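Local structure of nitrophorin Cim l NP (Cimex lectularius, 2IMQ) at residues D211-K225 and A237-S249. The protein carries nitric oxide on its heme from the bed bug's saliva into the victim during feeding, where the released gas dilates blood vessels. Numbering follows the deposited sequence.
Sequences DGWTEPQVTFKPTYK and ATPSWTDRALYKS
Thr214 and Tyr247 form an antiparallel hydrogen-bonded pair through two backbone bonds, and a second isolated bridge joins Tyr224 to Ser240, so that the irregular segment 211-225 is tied near both ends to the chain running through strand 243-248. This strand lies at one edge of a five-stranded sheet in a β-sandwich of the DNase I-like, inositol polyphosphate 5-phosphatase type, which in this protein binds heme; the contact itself lies away from the heme pocket. Between the bridges, Glu215 reaches out extended, with CG anti to the backbone N (chi1 -172°), and forms a bidentate, side-on salt bridge with Arg244. Glu215 OE2 takes Arg244 NE at 2.7 Å and Glu215 OE1 takes Arg244 NH2 at 2.8 Å. The carboxylate and guanidinium planes are 28° apart. Glu215 OE2 is also hydrogen-bonded to Tyr260 OH, and Arg244 NH1 forms a second salt bridge with Asp199. Toward the far bridge, the edge of the Trp241 indole faces the Phe220 ring in an offset edge-to-face (T-shaped) stack, planes at 76°, while Pro222 CA lies over the five-membered ring of Trp241. Trp241 NE1 donates to Phe220 O at 2.9 Å, from above the carbonyl plane, and Leu195 and Met196 of helix 192-196 also pack on this indole. Thr214 CB sits over the Tyr247 ring, and a water links Gly212 O, Thr214 OG1 and Tyr247 O. Lys248 runs extended across Trp213, its CD 3.8 Å from the centroid of the five-membered ring and almost on the ring normal, and ends with NZ 2.7 Å from Asp211 O, to which it donates a hydrogen bond.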
loop_
_atom_site.group_PDB
_atom_site.type_symbol
_atom_site.label_atom_id
_atom_site.label_comp_id
_atom_site.label_asym_id
_atom_site.label_seq_id
_atom_site.Cartn_x
_atom_site.Cartn_y
_atom_site.Cartn_z
ATOM N N ASP A 211 6.598 14.129 3.730
ATOM C CA ASP A 211 6.682 15.046 4.853
ATOM C C ASP A 211 5.587 14.746 5.839
ATOM O O ASP A 211 4.438 14.861 5.467
ATOM C CB ASP A 211 6.572 16.530 4.409
ATOM C CG ASP A 211 7.053 17.474 5.452
ATOM O OD1 ASP A 211 7.560 18.550 5.108
ATOM O OD2 ASP A 211 7.007 17.213 6.678
ATOM N N GLY A 212 5.903 14.372 7.105
ATOM C CA GLY A 212 4.858 14.203 8.107
ATOM C C GLY A 212 4.091 12.897 8.089
ATOM O O GLY A 212 3.170 12.726 8.876
ATOM N N TRP A 213 4.455 12.009 7.176
ATOM C CA TRP A 213 3.837 10.706 7.073
ATOM C C TRP A 213 4.552 9.763 8.005
ATOM O O TRP A 213 5.779 9.835 8.178
ATOM C CB TRP A 213 3.887 10.212 5.663
ATOM C CG TRP A 213 3.008 10.917 4.663
ATOM C CD1 TRP A 213 3.279 12.083 4.014
ATOM C CD2 TRP A 213 1.737 10.480 4.202
ATOM N NE1 TRP A 213 2.231 12.424 3.204
ATOM C CE2 TRP A 213 1.273 11.434 3.292
ATOM C CE3 TRP A 213 0.953 9.351 4.457
ATOM C CZ2 TRP A 213 0.085 11.286 2.604
ATOM C CZ3 TRP A 213 -0.247 9.213 3.835
ATOM C CH2 TRP A 213 -0.684 10.154 2.882
ATOM N N THR A 214 3.798 8.868 8.611
ATOM C CA THR A 214 4.377 7.969 9.587
ATOM C C THR A 214 4.249 6.577 9.088
ATOM O O THR A 214 3.214 6.200 8.590
ATOM C CB THR A 214 3.635 8.135 10.908
ATOM O OG1 THR A 214 3.670 9.522 11.320
ATOM C CG2 THR A 214 4.241 7.314 12.010
ATOM N N GLU A 215 5.266 5.767 9.335
ATOM C CA GLU A 215 5.163 4.346 9.113
ATOM C C GLU A 215 5.010 3.647 10.481
ATOM O O GLU A 215 5.678 3.996 11.440
ATOM C CB GLU A 215 6.436 3.825 8.447
ATOM C CG GLU A 215 6.319 2.386 8.014
ATOM C CD GLU A 215 7.497 1.860 7.238
ATOM O OE1 GLU A 215 8.598 2.487 7.282
ATOM O OE2 GLU A 215 7.323 0.819 6.527
ATOM N N PRO A 216 4.111 2.689 10.594
ATOM C CA PRO A 216 4.080 1.916 11.841
ATOM C C PRO A 216 5.432 1.257 12.091
ATOM O O PRO A 216 6.229 1.059 11.159
ATOM C CB PRO A 216 3.044 0.848 11.553
ATOM C CG PRO A 216 2.187 1.416 10.520
ATOM C CD PRO A 216 3.195 2.153 9.575
ATOM N N GLN A 217 5.715 0.933 13.360
ATOM C CA GLN A 217 6.959 0.207 13.650
ATOM C C GLN A 217 7.060 -1.109 12.878
ATOM O O GLN A 217 6.149 -1.902 12.826
ATOM C CB GLN A 217 7.084 -0.126 15.144
ATOM C CG GLN A 217 8.326 -0.938 15.460
ATOM C CD GLN A 217 8.532 -1.363 16.892
ATOM O OE1 GLN A 217 9.672 -1.762 17.234
ATOM N NE2 GLN A 217 7.475 -1.315 17.726
ATOM N N VAL A 218 8.215 -1.285 12.266
ATOM C CA VAL A 218 8.515 -2.477 11.503
ATOM C C VAL A 218 9.238 -3.466 12.405
ATOM O O VAL A 218 10.274 -3.169 12.934
ATOM C CB VAL A 218 9.429 -2.144 10.305
ATOM C CG1 VAL A 218 9.863 -3.374 9.595
ATOM C CG2 VAL A 218 8.685 -1.200 9.335
ATOM N N THR A 219 8.684 -4.659 12.518
ATOM C CA THR A 219 9.301 -5.753 13.273
ATOM C C THR A 219 9.596 -6.969 12.438
ATOM O O THR A 219 10.101 -7.946 12.982
ATOM C CB THR A 219 8.398 -6.162 14.459
ATOM O OG1 THR A 219 7.181 -6.703 13.961
ATOM C CG2 THR A 219 8.040 -4.995 15.246
ATOM N N PHE A 220 9.238 -6.955 11.164
ATOM C CA PHE A 220 9.401 -8.044 10.269
ATOM C C PHE A 220 10.632 -7.815 9.412
ATOM O O PHE A 220 11.072 -6.698 9.136
ATOM C CB PHE A 220 8.148 -8.242 9.414
ATOM C CG PHE A 220 7.619 -6.990 8.723
ATOM C CD1 PHE A 220 7.940 -6.708 7.416
ATOM C CD2 PHE A 220 6.749 -6.150 9.380
ATOM C CE1 PHE A 220 7.424 -5.583 6.793
ATOM C CE2 PHE A 220 6.253 -5.041 8.777
ATOM C CZ PHE A 220 6.588 -4.776 7.457
ATOM N N LYS A 221 11.151 -8.931 8.918
ATOM C CA LYS A 221 12.306 -8.949 8.081
ATOM C C LYS A 221 11.978 -8.373 6.703
ATOM O O LYS A 221 10.813 -8.269 6.338
ATOM C CB LYS A 221 12.884 -10.343 7.932
ATOM C CG LYS A 221 13.374 -10.823 9.264
ATOM C CD LYS A 221 13.792 -12.247 9.197
ATOM C CE LYS A 221 14.205 -12.729 10.582
ATOM N NZ LYS A 221 15.167 -11.875 11.298
ATOM N N PRO A 222 12.996 -7.904 5.996
ATOM C CA PRO A 222 12.776 -7.378 4.669
ATOM C C PRO A 222 11.883 -8.269 3.845
ATOM O O PRO A 222 11.999 -9.495 3.894
ATOM C CB PRO A 222 14.180 -7.298 4.107
ATOM C CG PRO A 222 14.991 -6.953 5.340
ATOM C CD PRO A 222 14.401 -7.807 6.402
ATOM N N THR A 223 11.073 -7.656 2.994
ATOM C CA THR A 223 10.078 -8.378 2.206
ATOM C C THR A 223 10.534 -8.669 0.763
ATOM O O THR A 223 9.778 -9.228 -0.036
ATOM C CB THR A 223 8.789 -7.581 2.163
ATOM O OG1 THR A 223 9.035 -6.274 1.595
ATOM C CG2 THR A 223 8.190 -7.438 3.548
ATOM N N TYR A 224 11.776 -8.375 0.455
ATOM C CA TYR A 224 12.364 -8.498 -0.827
ATOM C C TYR A 224 13.877 -8.645 -0.630
ATOM O O TYR A 224 14.404 -8.137 0.352
ATOM C CB TYR A 224 12.042 -7.247 -1.652
ATOM C CG TYR A 224 12.723 -7.007 -2.917
ATOM C CD1 TYR A 224 12.239 -7.512 -4.114
ATOM C CD2 TYR A 224 13.882 -6.251 -2.946
ATOM C CE1 TYR A 224 12.865 -7.234 -5.319
ATOM C CE2 TYR A 224 14.474 -5.905 -4.143
ATOM C CZ TYR A 224 13.988 -6.437 -5.328
ATOM O OH TYR A 224 14.594 -6.194 -6.544
ATOM N N LYS A 225 14.589 -9.318 -1.493
ATOM C CA LYS A 225 14.115 -10.089 -2.622
ATOM C C LYS A 225 14.261 -11.554 -2.304
ATOM O O LYS A 225 15.358 -11.985 -1.940
ATOM C CB LYS A 225 14.976 -9.735 -3.832
ATOM C CG LYS A 225 14.659 -10.452 -5.148
ATOM C CD LYS A 225 15.676 -10.018 -6.173
ATOM C CE LYS A 225 15.507 -10.635 -7.517
ATOM N NZ LYS A 225 16.626 -10.208 -8.466
ATOM N N ALA A 237 20.101 -8.702 -4.736
ATOM C CA ALA A 237 19.696 -7.392 -4.223
ATOM C C ALA A 237 19.878 -7.364 -2.716
ATOM O O ALA A 237 19.655 -8.333 -2.001
ATOM C CB ALA A 237 18.233 -7.145 -4.575
ATOM N N THR A 238 20.227 -6.200 -2.227
ATOM C CA THR A 238 20.221 -6.001 -0.774
ATOM C C THR A 238 18.817 -6.153 -0.258
ATOM O O THR A 238 17.885 -5.485 -0.717
ATOM C CB THR A 238 20.750 -4.610 -0.417
ATOM O OG1 THR A 238 22.116 -4.555 -0.867
ATOM C CG2 THR A 238 20.720 -4.355 1.067
ATOM N N PRO A 239 18.588 -7.031 0.704
ATOM C CA PRO A 239 17.277 -7.170 1.310
ATOM C C PRO A 239 16.721 -5.821 1.734
ATOM O O PRO A 239 17.383 -5.023 2.391
ATOM C CB PRO A 239 17.555 -8.077 2.546
ATOM C CG PRO A 239 18.703 -8.948 2.118
ATOM C CD PRO A 239 19.554 -7.990 1.268
ATOM N N SER A 240 15.456 -5.591 1.376
ATOM C CA SER A 240 14.802 -4.312 1.579
ATOM C C SER A 240 13.339 -4.475 1.917
ATOM O O SER A 240 12.748 -5.520 1.628
ATOM C CB SER A 240 14.905 -3.437 0.304
ATOM O OG SER A 240 16.218 -3.100 0.010
ATOM N N TRP A 241 12.779 -3.394 2.462
ATOM C CA TRP A 241 11.355 -3.255 2.703
ATOM C C TRP A 241 10.753 -2.515 1.526
ATOM O O TRP A 241 10.929 -1.297 1.384
ATOM C CB TRP A 241 11.126 -2.550 4.006
ATOM C CG TRP A 241 11.466 -3.422 5.187
ATOM C CD1 TRP A 241 10.688 -4.362 5.765
ATOM C CD2 TRP A 241 12.675 -3.370 5.957
ATOM N NE1 TRP A 241 11.363 -4.932 6.816
ATOM C CE2 TRP A 241 12.570 -4.318 6.968
ATOM C CE3 TRP A 241 13.859 -2.635 5.855
ATOM C CZ2 TRP A 241 13.559 -4.510 7.899
ATOM C CZ3 TRP A 241 14.854 -2.837 6.789
ATOM C CH2 TRP A 241 14.684 -3.786 7.789
ATOM N N THR A 242 10.065 -3.253 0.693
ATOM C CA THR A 242 9.540 -2.709 -0.557
ATOM C C THR A 242 8.126 -2.169 -0.393
ATOM O O THR A 242 7.906 -0.951 -0.374
ATOM C CB THR A 242 9.713 -3.703 -1.656
ATOM O OG1 THR A 242 9.075 -4.908 -1.289
ATOM C CG2 THR A 242 11.156 -3.990 -1.859
ATOM N N ASP A 243 7.185 -3.045 -0.119
ATOM C CA ASP A 243 5.795 -2.610 0.199
ATOM C C ASP A 243 5.753 -1.947 1.567
ATOM O O ASP A 243 6.246 -2.521 2.542
ATOM C CB ASP A 243 4.867 -3.809 0.167
ATOM C CG ASP A 243 4.582 -4.221 -1.266
ATOM O OD1 ASP A 243 3.725 -3.520 -1.906
ATOM O OD2 ASP A 243 5.168 -5.161 -1.867
ATOM N N ARG A 244 5.148 -0.770 1.655
ATOM C CA ARG A 244 5.077 0.006 2.846
ATOM C C ARG A 244 3.679 0.531 3.002
ATOM O O ARG A 244 2.938 0.701 2.042
ATOM C CB ARG A 244 6.059 1.216 2.819
ATOM C CG ARG A 244 7.450 0.888 2.319
ATOM C CD ARG A 244 8.288 -0.002 3.226
ATOM N NE ARG A 244 8.906 0.719 4.307
ATOM C CZ ARG A 244 10.116 1.245 4.268
ATOM N NH1 ARG A 244 10.894 1.109 3.190
ATOM N NH2 ARG A 244 10.549 1.948 5.314
ATOM N N ALA A 245 3.339 0.838 4.248
ATOM C CA ALA A 245 2.115 1.597 4.578
ATOM C C ALA A 245 2.470 2.789 5.404
ATOM O O ALA A 245 3.114 2.659 6.451
ATOM C CB ALA A 245 1.132 0.710 5.365
ATOM N N LEU A 246 2.061 3.951 4.932
ATOM C CA LEU A 246 2.278 5.207 5.627
ATOM C C LEU A 246 0.907 5.795 5.926
ATOM O O LEU A 246 -0.066 5.614 5.195
ATOM C CB LEU A 246 3.028 6.210 4.753
ATOM C CG LEU A 246 4.334 5.757 4.211
ATOM C CD1 LEU A 246 4.929 6.873 3.352
ATOM C CD2 LEU A 246 5.290 5.287 5.306
ATOM N N TYR A 247 0.835 6.532 7.027
ATOM C CA TYR A 247 -0.410 7.187 7.427
ATOM C C TYR A 247 -0.186 8.580 7.930
ATOM O O TYR A 247 0.890 8.907 8.396
ATOM C CB TYR A 247 -1.120 6.384 8.524
ATOM C CG TYR A 247 -0.427 6.268 9.844
ATOM C CD1 TYR A 247 -0.723 7.152 10.913
ATOM C CD2 TYR A 247 0.518 5.318 10.086
ATOM C CE1 TYR A 247 -0.085 7.043 12.160
ATOM C CE2 TYR A 247 1.121 5.194 11.333
ATOM C CZ TYR A 247 0.843 6.050 12.353
ATOM O OH TYR A 247 1.504 5.867 13.575
ATOM N N LYS A 248 -1.249 9.376 7.842
ATOM C CA LYS A 248 -1.209 10.755 8.308
ATOM C C LYS A 248 -2.637 11.204 8.462
ATOM O O LYS A 248 -3.527 10.729 7.779
ATOM C CB LYS A 248 -0.539 11.657 7.233
ATOM C CG LYS A 248 -0.102 13.041 7.616
ATOM C CD LYS A 248 0.680 13.663 6.446
ATOM C CE LYS A 248 1.065 15.071 6.820
ATOM N NZ LYS A 248 1.855 15.723 5.826
ATOM N N SER A 249 -2.809 12.254 9.262
ATOM C CA SER A 249 -4.051 13.039 9.320
ATOM C C SER A 249 -3.740 14.465 8.996
ATOM O O SER A 249 -2.768 14.994 9.463
ATOM C CB SER A 249 -4.667 13.012 10.706
ATOM O OG SER A 249 -5.854 13.846 10.800
HETATM O O HOH W 1 1.765 10.823 10.236
HETATM O O HOH W 2 8.286 -4.150 3.411
HETATM O O HOH W 3 6.964 -6.454 -0.297
HETATM O O HOH W 4 17.464 -9.827 -1.158
#